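Protein GH61E (Thielavia terrestris, PDB 3EJA) is a lytic polysaccharide monooxygenase of family AA9 that uses copper to cleave cellulose-type polysaccharides by oxidation, here crystallised with magnesium in the metal site. Local coordinates at residues N51-S56 and S160-G165; F74-V79 and P125-G130; K18-Q23 and C38-P43; Y2-V7 and Y153-Q158; V98-P103 and Y198-P203. All coordinates share one frame; numbering follows the deposited sequence.

Contact 1 (N51-S56 and S160-G165); sequences NTTAGS and SVTGGG. With NAG (2-acetamido-2-deoxy-beta-D-glucopyranose), chain E.
Strands 51-53 and 160-162 run parallel, with T52 paired to V161 between the N51-S160 and T53-T162 pairs. T52 lies at the centre of the backbone bonding. T52 N donates to S160 O at 2.9 Å and T52 O accepts from T162 N at 3.1 Å. A54 N then donates to T162 O at 2.9 Å, nearly straight, with an N-H...O angle of 169°. Beyond the strands, one water donates to both A54 O and G163 O. It links the two segments just past the paired strands, at the type II turn from T53 to S56.

On one face of the sheet lie N51, S160, T53 and T162. N51 OD1 comes to 3.6 Å from S160 CB. N51-T52-T53 is an N-glycosylation sequon (Asn-X-Thr), and N51 ND2 carries the sugar through a covalent bond to C1 of NAG. The methyl of T53, CG2, meets the hydroxyl T162 OG1 at 3.6 Å. The other face holds T52 and V161, whose side chains lie side by side and point the same way. V161 CG1 stands anti to the backbone N (chi1 177°). V161 CG1 touches A54 CB at 3.9 Å, while CG2 faces the methyl of T52.

Strand 50-53 is an outermost strand of the mixed five-stranded sheet of this beta sandwich. Strand 151-162 separates it from strand 130-140, where S160 packs on Y131 and V161 on Y132.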
# COMPACT_ATOMS: atom_id res chain seq x y z
N ASN A 51 11.91 -12.97 4.40
CA ASN A 51 11.31 -14.00 5.25
C ASN A 51 10.71 -13.38 6.50
O ASN A 51 11.36 -12.59 7.19
CB ASN A 51 12.34 -15.05 5.67
CG ASN A 51 12.90 -15.83 4.49
OD1 ASN A 51 12.35 -15.80 3.38
ND2 ASN A 51 14.00 -16.55 4.73
N THR A 52 9.46 -13.73 6.79
CA THR A 52 8.78 -13.26 7.99
C THR A 52 7.72 -14.27 8.42
O THR A 52 7.34 -15.14 7.65
CB THR A 52 8.18 -11.84 7.78
OG1 THR A 52 7.96 -11.21 9.05
CG2 THR A 52 6.87 -11.89 6.96
N THR A 53 7.27 -14.17 9.66
CA THR A 53 6.26 -15.10 10.16
C THR A 53 4.91 -14.40 10.26
O THR A 53 4.86 -13.18 10.47
CB THR A 53 6.62 -15.69 11.54
OG1 THR A 53 6.64 -14.64 12.53
CG2 THR A 53 7.99 -16.37 11.49
N ALA A 54 3.84 -15.17 10.10
CA ALA A 54 2.49 -14.66 10.33
C ALA A 54 2.40 -14.21 11.79
O ALA A 54 2.81 -14.94 12.69
CB ALA A 54 1.46 -15.72 10.02
N GLY A 55 1.89 -13.01 12.01
CA GLY A 55 1.81 -12.44 13.35
C GLY A 55 2.95 -11.48 13.68
O GLY A 55 2.90 -10.78 14.69
N SER A 56 3.98 -11.45 12.84
CA SER A 56 5.10 -10.54 13.04
C SER A 56 4.82 -9.18 12.40
O SER A 56 3.81 -8.99 11.72
CB SER A 56 6.40 -11.14 12.49
OG SER A 56 6.42 -11.10 11.07
N SER A 160 8.03 -14.03 2.13
CA SER A 160 7.75 -15.43 2.41
C SER A 160 7.23 -15.53 3.84
O SER A 160 7.99 -15.32 4.79
CB SER A 160 9.01 -16.28 2.22
OG SER A 160 8.74 -17.63 2.55
N VAL A 161 5.95 -15.84 3.97
CA VAL A 161 5.27 -15.92 5.26
C VAL A 161 5.16 -17.37 5.74
O VAL A 161 4.65 -18.23 5.02
CB VAL A 161 3.86 -15.25 5.21
CG1 VAL A 161 3.12 -15.39 6.54
CG2 VAL A 161 3.99 -13.78 4.81
N THR A 162 5.65 -17.63 6.95
CA THR A 162 5.58 -18.96 7.54
C THR A 162 4.77 -18.92 8.84
O THR A 162 4.52 -17.85 9.39
CB THR A 162 6.99 -19.54 7.83
OG1 THR A 162 7.70 -18.66 8.71
CG2 THR A 162 7.78 -19.69 6.53
N GLY A 163 4.35 -20.10 9.31
CA GLY A 163 3.64 -20.23 10.57
C GLY A 163 2.25 -19.62 10.58
O GLY A 163 1.80 -19.09 11.60
N GLY A 164 1.57 -19.69 9.43
CA GLY A 164 0.25 -19.09 9.28
C GLY A 164 -0.89 -19.98 9.74
O GLY A 164 -0.67 -21.04 10.32
N GLY A 165 -2.11 -19.52 9.49
CA GLY A 165 -3.31 -20.28 9.82
C GLY A 165 -4.00 -20.77 8.56
O GLY A 165 -3.35 -21.23 7.62
C1 NAG E . 14.43 -17.32 3.59
C2 NAG E . 15.90 -17.57 3.88
C3 NAG E . 16.52 -18.56 2.89
C4 NAG E . 15.64 -19.79 2.71
C5 NAG E . 14.20 -19.35 2.41
C6 NAG E . 13.22 -20.49 2.14
C7 NAG E . 17.05 -15.72 4.97
C8 NAG E . 17.72 -14.39 4.78
N2 NAG E . 16.64 -16.32 3.85
O3 NAG E . 17.80 -18.93 3.35
O4 NAG E . 16.16 -20.57 1.66
O5 NAG E . 13.74 -18.55 3.49
O6 NAG E . 12.11 -20.00 1.41
O7 NAG E . 16.90 -16.22 6.09
O HOH W 1 3.32 -17.44 13.14

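Contact 2 (F74-V79 and P125-G130); sequences FYMARV and PCIKSG. With SO4 (sulfate ion), chain G.
R78 grips the backbone oxygen of S129 side-on with two nitrogens. NH2 of R78 donates to S129 O at 2.8 Å, in the carbonyl plane. NE of R78 reaches the same oxygen, S129 O, at 3.1 Å, a more bent bond (139°) that arrives from above that plane. S129 O itself lies almost exactly in the guanidinium plane. The arginine gets there with CG anti to the backbone N (chi1 -169°) and an extended chain to NE. The remaining nitrogen, NH1 of R78, donates at 2.9 Å to O2 of a sulfate ion, probably from the crystallisation liquor, and NH2 also forms a salt bridge with D81.

The contact joins strand 72-78 of the beta sandwich to the loop that leads from strand 118-122 into strand 130-140. An alanine in place of R78 would probably leave S129 O without these two donors and the D81 carboxylate without its mate.

K128 crosses R78 at about a right angle, K128 CB 3.8 Å from R78 NE. Its ammonium turns to a salt bridge with E168. S129 OG is hydrogen-bonded to G164 N. Deeper in, the methyl CE of M76 meets CD1 of I127 at 4.0 Å.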
# COMPACT_ATOMS: atom_id res chain seq x y z
N PHE A 74 -1.85 -0.51 3.73
CA PHE A 74 -1.08 -1.67 3.25
C PHE A 74 -2.03 -2.79 2.84
O PHE A 74 -3.02 -3.05 3.52
CB PHE A 74 -0.08 -2.17 4.31
CG PHE A 74 1.01 -1.17 4.61
CD1 PHE A 74 2.14 -1.08 3.80
CD2 PHE A 74 0.88 -0.30 5.70
CE1 PHE A 74 3.14 -0.14 4.06
CE2 PHE A 74 1.87 0.65 5.97
CZ PHE A 74 3.00 0.73 5.15
N TYR A 75 -1.72 -3.44 1.71
CA TYR A 75 -2.47 -4.60 1.25
C TYR A 75 -1.52 -5.78 1.02
O TYR A 75 -0.32 -5.59 0.86
CB TYR A 75 -3.17 -4.30 -0.08
CG TYR A 75 -4.27 -3.26 -0.09
CD1 TYR A 75 -3.98 -1.89 0.06
CD2 TYR A 75 -5.59 -3.64 -0.31
CE1 TYR A 75 -5.01 -0.92 0.00
CE2 TYR A 75 -6.62 -2.69 -0.36
CZ TYR A 75 -6.33 -1.34 -0.21
OH TYR A 75 -7.36 -0.43 -0.29
N MET A 76 -2.08 -6.98 1.00
CA MET A 76 -1.32 -8.19 0.68
C MET A 76 -2.06 -9.04 -0.35
O MET A 76 -3.28 -8.94 -0.48
CB MET A 76 -1.07 -9.02 1.94
CG MET A 76 -0.13 -8.35 2.95
SD MET A 76 0.04 -9.32 4.46
CE MET A 76 1.25 -10.55 3.92
N ALA A 77 -1.31 -9.86 -1.08
CA ALA A 77 -1.87 -10.83 -2.03
C ALA A 77 -1.01 -12.09 -2.02
O ALA A 77 0.22 -12.01 -2.11
CB ALA A 77 -1.94 -10.24 -3.43
N ARG A 78 -1.67 -13.25 -1.95
CA ARG A 78 -0.99 -14.53 -1.84
C ARG A 78 -0.68 -15.17 -3.19
O ARG A 78 -1.57 -15.37 -4.01
CB ARG A 78 -1.82 -15.51 -1.00
CG ARG A 78 -1.03 -16.76 -0.64
CD ARG A 78 -1.82 -17.68 0.28
NE ARG A 78 -1.00 -18.84 0.63
CZ ARG A 78 -0.87 -19.94 -0.12
NH1 ARG A 78 -1.52 -20.05 -1.28
NH2 ARG A 78 -0.09 -20.93 0.31
N VAL A 79 0.60 -15.48 -3.41
CA VAL A 79 1.06 -16.24 -4.57
C VAL A 79 0.53 -17.68 -4.42
O VAL A 79 0.70 -18.29 -3.36
CB VAL A 79 2.61 -16.28 -4.64
CG1 VAL A 79 3.10 -17.02 -5.89
CG2 VAL A 79 3.20 -14.86 -4.57
N PRO A 125 -1.91 -12.97 11.89
CA PRO A 125 -1.48 -14.30 12.34
C PRO A 125 -2.23 -15.47 11.68
O PRO A 125 -1.67 -16.57 11.56
CB PRO A 125 -1.75 -14.26 13.85
CG PRO A 125 -2.83 -13.27 14.01
CD PRO A 125 -2.60 -12.23 12.95
N CYS A 126 -3.46 -15.24 11.24
CA CYS A 126 -4.35 -16.32 10.81
C CYS A 126 -4.33 -16.65 9.31
O CYS A 126 -4.93 -17.63 8.89
CB CYS A 126 -5.79 -16.01 11.25
SG CYS A 126 -6.49 -14.59 10.40
N ILE A 127 -3.65 -15.82 8.51
CA ILE A 127 -3.58 -16.06 7.06
C ILE A 127 -2.67 -17.24 6.73
O ILE A 127 -1.75 -17.58 7.49
CB ILE A 127 -3.15 -14.79 6.26
CG1 ILE A 127 -1.78 -14.28 6.71
CG2 ILE A 127 -4.25 -13.72 6.35
CD1 ILE A 127 -1.15 -13.20 5.82
N LYS A 128 -2.94 -17.87 5.59
CA LYS A 128 -2.20 -19.05 5.14
C LYS A 128 -0.72 -18.75 4.90
O LYS A 128 -0.38 -17.71 4.34
CB LYS A 128 -2.80 -19.60 3.84
CG LYS A 128 -3.81 -20.70 4.04
CD LYS A 128 -4.32 -21.22 2.71
CE LYS A 128 -5.73 -20.74 2.41
NZ LYS A 128 -5.80 -19.27 2.15
N SER A 129 0.14 -19.67 5.33
CA SER A 129 1.56 -19.60 5.00
C SER A 129 1.74 -19.58 3.48
O SER A 129 0.93 -20.14 2.74
CB SER A 129 2.34 -20.78 5.58
OG SER A 129 2.48 -20.66 6.98
N GLY A 130 2.80 -18.93 3.03
CA GLY A 130 3.12 -18.88 1.61
C GLY A 130 3.81 -17.59 1.23
O GLY A 130 4.15 -16.78 2.10
S SO4 G . -3.47 -22.05 -3.89
O1 SO4 G . -3.88 -20.69 -4.26
O2 SO4 G . -2.11 -22.04 -3.36
O3 SO4 G . -4.39 -22.55 -2.87
O4 SO4 G . -3.52 -22.90 -5.08

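Contact 3 (K18-Q23 and C38-P43); sequences KADNWQ and CFQATP
F39 and N21 form the tight part of this contact. The N21 amide lies against one side of the F39 ring, planes 32° apart, with N21 ND2 3.4 Å from F39 CE2. It gets there with CG between the backbone N and the carbonyl carbon (chi1 76°). N21 ND2 is hydrogen-bonded to G26 O. A19 CB packs on F39 CB at 3.9 Å. D20 N donates to F39 O at 2.8 Å, and Q40 NE2 to K18 O at 2.9 Å from above the carbonyl plane. N21 lies in the type I turn A19-W22, its side chain about 5 Å from that of metal-site Y153.

The outer side is polar and wetter. D20 OD2 accepts from A41 N at 2.8 Å, on its syn side, and from Q35 NE2. D20 OD1 accepts a hydrogen bond from a water, which in turn accepts from T42 N. An alanine at D20 would probably leave A41 N and Q35 NE2 without their acceptor.

Segment 18-23 lies between strand 3-7 and helix 35-38; 38-43 runs from the end of that helix toward strand 50-53. The C38-C156 disulfide ties this loop region to strand 151-162.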
# COMPACT_ATOMS: atom_id res chain seq x y z
N LYS A 18 11.30 -2.61 -7.98
CA LYS A 18 11.77 -1.26 -8.28
C LYS A 18 10.64 -0.43 -8.87
O LYS A 18 10.18 -0.67 -10.00
CB LYS A 18 13.00 -1.27 -9.21
CG LYS A 18 13.59 0.13 -9.45
CD LYS A 18 14.71 0.13 -10.47
CE LYS A 18 16.09 0.15 -9.82
NZ LYS A 18 17.22 0.05 -10.82
N ALA A 19 10.17 0.54 -8.09
CA ALA A 19 9.06 1.37 -8.53
C ALA A 19 9.52 2.30 -9.65
O ALA A 19 10.70 2.68 -9.72
CB ALA A 19 8.48 2.16 -7.36
N ASP A 20 8.59 2.65 -10.53
CA ASP A 20 8.88 3.54 -11.65
C ASP A 20 9.34 4.93 -11.21
O ASP A 20 9.94 5.67 -12.01
CB ASP A 20 7.66 3.65 -12.58
CG ASP A 20 7.43 2.39 -13.42
OD1 ASP A 20 8.30 1.51 -13.47
OD2 ASP A 20 6.34 2.31 -14.04
N ASN A 21 9.04 5.30 -9.97
CA ASN A 21 9.47 6.59 -9.41
C ASN A 21 10.81 6.54 -8.65
O ASN A 21 11.12 7.45 -7.86
CB ASN A 21 8.36 7.21 -8.54
CG ASN A 21 8.24 6.54 -7.17
OD1 ASN A 21 8.70 5.41 -6.97
ND2 ASN A 21 7.63 7.24 -6.22
N TRP A 22 11.61 5.50 -8.88
CA TRP A 22 12.85 5.31 -8.12
C TRP A 22 13.85 6.47 -8.26
O TRP A 22 14.66 6.71 -7.37
CB TRP A 22 13.50 3.95 -8.39
CG TRP A 22 14.25 3.83 -9.69
CD1 TRP A 22 13.76 3.43 -10.89
CD2 TRP A 22 15.65 4.09 -9.89
NE1 TRP A 22 14.76 3.43 -11.84
CE2 TRP A 22 15.93 3.83 -11.24
CE3 TRP A 22 16.69 4.52 -9.05
CZ2 TRP A 22 17.21 4.00 -11.78
CZ3 TRP A 22 17.96 4.69 -9.58
CH2 TRP A 22 18.21 4.43 -10.94
N GLN A 23 13.76 7.21 -9.36
CA GLN A 23 14.63 8.37 -9.56
C GLN A 23 13.98 9.71 -9.21
O GLN A 23 14.65 10.59 -8.67
CB GLN A 23 15.14 8.42 -11.00
CG GLN A 23 15.59 7.07 -11.52
CD GLN A 23 16.07 7.10 -12.96
OE1 GLN A 23 15.55 6.38 -13.83
NE2 GLN A 23 17.08 7.91 -13.22
N CYS A 38 1.53 -1.74 -8.17
CA CYS A 38 2.89 -1.79 -7.61
C CYS A 38 3.83 -0.74 -8.19
O CYS A 38 5.05 -0.85 -8.06
CB CYS A 38 3.48 -3.20 -7.80
SG CYS A 38 2.66 -4.47 -6.83
N PHE A 39 3.26 0.28 -8.83
CA PHE A 39 4.03 1.38 -9.44
C PHE A 39 5.04 0.85 -10.48
O PHE A 39 6.17 1.33 -10.56
CB PHE A 39 4.72 2.24 -8.37
CG PHE A 39 4.79 3.72 -8.70
CD1 PHE A 39 4.80 4.18 -10.03
CD2 PHE A 39 4.87 4.66 -7.67
CE1 PHE A 39 4.85 5.55 -10.32
CE2 PHE A 39 4.93 6.03 -7.95
CZ PHE A 39 4.93 6.48 -9.27
N GLN A 40 4.61 -0.16 -11.25
CA GLN A 40 5.43 -0.69 -12.33
C GLN A 40 4.59 -0.84 -13.59
O GLN A 40 3.70 -1.69 -13.64
CB GLN A 40 6.03 -2.06 -11.96
CG GLN A 40 7.18 -2.02 -10.96
CD GLN A 40 7.90 -3.37 -10.86
OE1 GLN A 40 7.27 -4.44 -10.89
NE2 GLN A 40 9.22 -3.32 -10.72
N ALA A 41 4.87 -0.02 -14.60
CA ALA A 41 4.20 -0.16 -15.90
C ALA A 41 4.45 -1.56 -16.49
O ALA A 41 3.56 -2.15 -17.11
CB ALA A 41 4.65 0.92 -16.87
N THR A 42 5.67 -2.06 -16.30
CA THR A 42 5.99 -3.45 -16.62
C THR A 42 6.50 -4.16 -15.37
O THR A 42 7.55 -3.79 -14.83
CB THR A 42 7.06 -3.59 -17.72
OG1 THR A 42 6.61 -2.93 -18.91
CG2 THR A 42 7.32 -5.07 -18.03
N PRO A 43 5.77 -5.19 -14.92
CA PRO A 43 6.19 -5.90 -13.71
C PRO A 43 7.61 -6.45 -13.83
O PRO A 43 7.99 -7.01 -14.87
CB PRO A 43 5.18 -7.04 -13.61
CG PRO A 43 3.98 -6.57 -14.36
CD PRO A 43 4.53 -5.76 -15.49
O HOH W 2 8.08 -0.44 -15.50

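Contact 4 (Y2-V7 and Y153-Q158); sequences YTWPRV and YISCAQ
S155 OG donates to W4 O at 2.6 Å, in the carbonyl plane and on a lone pair, and it is also hydrogen-bonded to Y60 OH. The hydroxyl lies between the backbone N and the carbonyl carbon (chi1 78°), which turns it to W4. S155 OG also comes within 3.1 Å of W4 CB. The indole of W4 meets the opposing strand with its edge. NE1 of W4 points to Y153 O at 3.0 Å, but the bond is weak, with an angle of 123°. A water bridges W4 N and I154 O.

At the metal end the rings of Y2 and Y153 meet obliquely, with planes 34° apart. Y2 CE2 comes to 3.6 Å from Y153 CD2, over one face of the Y153 ring. Y153 belongs to the magnesium site with H1 and H68, the place where copper very probably binds in the active enzyme. Y153 OH is hydrogen-bonded to Q151 OE1, and Y2 OH to Q138 OE1 and H68 N. Y2 is therefore a second-shell neighbour that packs on one metal-site residue and bonds the backbone of another. At the far end V7 CG1 touches A157 CB at 3.8 Å.

The contact is buried between the two sheets of the sandwich. Strand 3-7 is an outermost strand of the three-stranded sheet, next to 57-63, and strand 151-162 belongs to the five-stranded one.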
# COMPACT_ATOMS: atom_id res chain seq x y z
N TYR A 2 8.00 11.01 -2.47
CA TYR A 2 8.75 10.02 -1.72
C TYR A 2 8.56 8.65 -2.33
O TYR A 2 7.52 8.36 -2.93
CB TYR A 2 8.36 10.00 -0.22
CG TYR A 2 6.96 10.53 0.09
CD1 TYR A 2 6.76 11.89 0.33
CD2 TYR A 2 5.87 9.67 0.15
CE1 TYR A 2 5.49 12.40 0.62
CE2 TYR A 2 4.58 10.17 0.45
CZ TYR A 2 4.41 11.53 0.68
OH TYR A 2 3.17 12.04 0.97
N THR A 3 9.58 7.82 -2.17
CA THR A 3 9.51 6.43 -2.58
C THR A 3 9.19 5.57 -1.36
O THR A 3 9.27 6.03 -0.21
CB THR A 3 10.86 5.98 -3.19
OG1 THR A 3 11.91 6.22 -2.25
CG2 THR A 3 11.16 6.75 -4.47
N TRP A 4 8.83 4.31 -1.62
CA TRP A 4 8.75 3.28 -0.58
C TRP A 4 9.80 2.20 -0.94
O TRP A 4 9.44 1.13 -1.45
CB TRP A 4 7.35 2.65 -0.57
CG TRP A 4 6.22 3.47 0.01
CD1 TRP A 4 5.29 4.19 -0.69
CD2 TRP A 4 5.87 3.59 1.40
NE1 TRP A 4 4.40 4.77 0.18
CE2 TRP A 4 4.72 4.41 1.47
CE3 TRP A 4 6.42 3.08 2.59
CZ2 TRP A 4 4.11 4.74 2.68
CZ3 TRP A 4 5.81 3.41 3.80
CH2 TRP A 4 4.66 4.24 3.83
N PRO A 5 11.10 2.49 -0.71
CA PRO A 5 12.16 1.68 -1.33
C PRO A 5 12.61 0.40 -0.59
O PRO A 5 13.26 -0.46 -1.20
CB PRO A 5 13.33 2.66 -1.42
CG PRO A 5 13.17 3.54 -0.18
CD PRO A 5 11.66 3.61 0.09
N ARG A 6 12.28 0.28 0.70
CA ARG A 6 12.89 -0.75 1.55
C ARG A 6 11.94 -1.36 2.58
O ARG A 6 11.03 -0.68 3.08
CB ARG A 6 14.07 -0.16 2.35
CG ARG A 6 15.25 0.34 1.54
CD ARG A 6 16.30 1.01 2.43
NE ARG A 6 15.90 2.36 2.85
CZ ARG A 6 15.73 2.74 4.12
NH1 ARG A 6 15.93 1.90 5.12
NH2 ARG A 6 15.36 3.99 4.37
N VAL A 7 12.20 -2.62 2.91
CA VAL A 7 11.53 -3.28 4.04
C VAL A 7 12.58 -3.79 5.03
O VAL A 7 13.69 -4.16 4.62
CB VAL A 7 10.59 -4.44 3.60
CG1 VAL A 7 9.28 -3.87 3.05
CG2 VAL A 7 11.27 -5.37 2.58
N TYR A 153 1.59 7.27 -3.74
CA TYR A 153 2.99 6.87 -3.56
C TYR A 153 2.97 5.41 -3.14
O TYR A 153 2.45 5.08 -2.08
CB TYR A 153 3.69 7.78 -2.53
CG TYR A 153 3.68 9.22 -2.97
CD1 TYR A 153 4.68 9.71 -3.81
CD2 TYR A 153 2.65 10.10 -2.58
CE1 TYR A 153 4.67 11.02 -4.25
CE2 TYR A 153 2.64 11.42 -3.02
CZ TYR A 153 3.65 11.87 -3.85
OH TYR A 153 3.67 13.18 -4.29
N ILE A 154 3.52 4.55 -4.00
CA ILE A 154 3.30 3.09 -3.95
C ILE A 154 4.59 2.29 -4.18
O ILE A 154 5.45 2.71 -4.94
CB ILE A 154 2.25 2.66 -5.05
CG1 ILE A 154 0.85 3.23 -4.76
CG2 ILE A 154 2.18 1.12 -5.22
CD1 ILE A 154 -0.02 3.37 -6.02
N SER A 155 4.68 1.12 -3.54
CA SER A 155 5.59 0.05 -3.99
C SER A 155 5.08 -1.31 -3.50
O SER A 155 4.15 -1.38 -2.70
CB SER A 155 7.03 0.30 -3.54
OG SER A 155 7.19 -0.05 -2.18
N CYS A 156 5.70 -2.40 -3.97
CA CYS A 156 5.35 -3.73 -3.48
C CYS A 156 6.57 -4.54 -3.09
O CYS A 156 7.55 -4.61 -3.85
CB CYS A 156 4.55 -4.52 -4.52
SG CYS A 156 2.94 -3.82 -4.94
N ALA A 157 6.50 -5.16 -1.92
CA ALA A 157 7.59 -5.98 -1.39
C ALA A 157 7.27 -7.46 -1.57
O ALA A 157 6.09 -7.84 -1.62
CB ALA A 157 7.83 -5.67 0.08
N GLN A 158 8.32 -8.28 -1.68
CA GLN A 158 8.18 -9.73 -1.83
C GLN A 158 8.46 -10.42 -0.49
O GLN A 158 9.54 -10.25 0.09
CB GLN A 158 9.11 -10.25 -2.93
CG GLN A 158 8.82 -9.61 -4.30
CD GLN A 158 9.73 -10.05 -5.44
OE1 GLN A 158 9.43 -9.77 -6.61
NE2 GLN A 158 10.84 -10.72 -5.13
O HOH W 3 7.86 4.05 -4.57

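Contact 5 (V98-P103 and Y198-P203); sequences VYEDHP and YQNPGP
N200 reaches E100, D101 and H102, where a loop after strand 151-162 covers the end of strand 96-100, an outermost strand of the five-stranded sheet of the beta sandwich. N200 ND2 donates to D101 O at 2.9 Å, nearly straight (165°). Its amide, placed by CG anti to the carbonyl carbon (chi1 -63°), stacks on the E100 carboxylate, the planes 26° apart, with E100 OE1 3.2 Å from N200 CB. N200 OD1 lies at the edge of the H102 ring and meets CD2 of H102 at 3.0 Å. Beside this group, P103 CG packs on Y198 CB at 3.6 Å.

The next shell fixes these groups. H102 NE2 donates to E100 OE2 at 3.0 Å, from above the carboxylate plane. E100 OE1 forms a salt bridge with K97, and N200 ND2 has a second acceptor in Q73 OE1. D101 OD1 is hydrogen-bonded to V72 N. Y198 meets the ring of W111 edge-to-face, and its hydroxyl, OH, is hydrogen-bonded to G185 O.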
# COMPACT_ATOMS: atom_id res chain seq x y z
N VAL A 98 -4.59 -4.90 4.98
CA VAL A 98 -4.11 -5.32 6.30
C VAL A 98 -3.87 -4.16 7.28
O VAL A 98 -3.70 -4.39 8.48
CB VAL A 98 -2.83 -6.22 6.22
CG1 VAL A 98 -3.13 -7.50 5.44
CG2 VAL A 98 -1.64 -5.47 5.61
N TYR A 99 -3.86 -2.93 6.76
CA TYR A 99 -3.61 -1.74 7.57
C TYR A 99 -4.17 -0.50 6.89
O TYR A 99 -4.09 -0.37 5.67
CB TYR A 99 -2.10 -1.56 7.84
CG TYR A 99 -1.76 -0.29 8.60
CD1 TYR A 99 -1.60 0.93 7.93
CD2 TYR A 99 -1.62 -0.31 9.99
CE1 TYR A 99 -1.30 2.09 8.62
CE2 TYR A 99 -1.34 0.86 10.70
CZ TYR A 99 -1.18 2.05 10.00
OH TYR A 99 -0.88 3.21 10.68
N GLU A 100 -4.73 0.41 7.69
CA GLU A 100 -5.05 1.77 7.24
C GLU A 100 -4.95 2.70 8.44
O GLU A 100 -5.18 2.29 9.57
CB GLU A 100 -6.45 1.82 6.62
CG GLU A 100 -7.58 1.67 7.64
CD GLU A 100 -8.97 1.62 7.02
OE1 GLU A 100 -9.09 1.60 5.78
OE2 GLU A 100 -9.95 1.59 7.79
N ASP A 101 -4.60 3.95 8.21
CA ASP A 101 -4.67 4.88 9.32
C ASP A 101 -5.82 5.86 9.11
O ASP A 101 -6.44 5.90 8.04
CB ASP A 101 -3.32 5.57 9.55
CG ASP A 101 -2.82 6.29 8.33
OD1 ASP A 101 -3.61 6.47 7.38
OD2 ASP A 101 -1.65 6.69 8.33
N HIS A 102 -6.13 6.63 10.15
CA HIS A 102 -7.23 7.58 10.11
C HIS A 102 -6.73 8.91 10.63
O HIS A 102 -5.88 8.93 11.53
CB HIS A 102 -8.40 7.08 10.97
CG HIS A 102 -8.87 5.71 10.60
ND1 HIS A 102 -8.80 4.64 11.47
CD2 HIS A 102 -9.39 5.22 9.46
CE1 HIS A 102 -9.27 3.56 10.88
NE2 HIS A 102 -9.64 3.89 9.66
N PRO A 103 -7.23 10.02 10.08
CA PRO A 103 -6.86 11.35 10.56
C PRO A 103 -7.54 11.67 11.90
O PRO A 103 -8.52 11.02 12.26
CB PRO A 103 -7.40 12.27 9.47
CG PRO A 103 -8.58 11.53 8.92
CD PRO A 103 -8.19 10.09 8.96
N TYR A 198 -13.67 10.81 7.61
CA TYR A 198 -12.84 10.49 6.46
C TYR A 198 -13.02 9.03 6.11
O TYR A 198 -12.85 8.15 6.94
CB TYR A 198 -11.36 10.84 6.68
CG TYR A 198 -10.54 10.42 5.48
CD1 TYR A 198 -10.53 11.20 4.32
CD2 TYR A 198 -9.83 9.22 5.47
CE1 TYR A 198 -9.81 10.81 3.19
CE2 TYR A 198 -9.11 8.81 4.35
CZ TYR A 198 -9.11 9.62 3.21
OH TYR A 198 -8.42 9.23 2.08
N GLN A 199 -13.38 8.79 4.86
CA GLN A 199 -13.67 7.46 4.40
C GLN A 199 -12.49 6.92 3.58
O GLN A 199 -12.31 7.30 2.44
CB GLN A 199 -14.92 7.53 3.53
CG GLN A 199 -15.01 6.46 2.50
CD GLN A 199 -15.95 5.39 2.89
OE1 GLN A 199 -16.88 5.08 2.15
NE2 GLN A 199 -15.73 4.81 4.08
N ASN A 200 -11.69 6.04 4.19
CA ASN A 200 -10.55 5.42 3.49
C ASN A 200 -11.03 4.67 2.24
O ASN A 200 -12.04 3.98 2.30
CB ASN A 200 -9.78 4.43 4.38
CG ASN A 200 -9.12 5.10 5.59
OD1 ASN A 200 -9.80 5.51 6.53
ND2 ASN A 200 -7.80 5.18 5.57
N PRO A 201 -10.32 4.84 1.11
CA PRO A 201 -10.73 4.11 -0.08
C PRO A 201 -10.41 2.63 0.04
O PRO A 201 -9.51 2.24 0.80
CB PRO A 201 -9.92 4.75 -1.21
CG PRO A 201 -8.76 5.37 -0.55
CD PRO A 201 -9.16 5.72 0.86
N GLY A 202 -11.15 1.81 -0.70
CA GLY A 202 -10.91 0.38 -0.73
C GLY A 202 -11.74 -0.40 0.28
O GLY A 202 -12.61 0.16 0.97
N PRO A 203 -11.48 -1.72 0.36
CA PRO A 203 -12.22 -2.60 1.27
C PRO A 203 -11.85 -2.39 2.75
O PRO A 203 -10.89 -1.68 3.06
CB PRO A 203 -11.80 -4.00 0.80
CG PRO A 203 -10.43 -3.80 0.21
CD PRO A 203 -10.46 -2.44 -0.42

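How the contacts relate
Contacts 1, 2, 4 and 5 all reach the mixed five-stranded sheet. Contacts 1 and 4 share strand 151-162, at places about 20 Å apart between centres. Contacts 1 and 2 touch, centres about 8 Å apart, with V161 N probably hydrogen-bonded to G130 O. Contact 2 meets contact 5 through neighbouring strands 72-78 and 96-100. Contacts 3 and 4, centres about 9 Å apart, are joined by the C38-C156 disulfide. Along the chain, contacts 2 and 3 are nested inside the loop closed by contact 4, which brings the N-terminal strand to a late one beside the metal site. Contact 5 lies across the chain's centre from contacts 3 and 4.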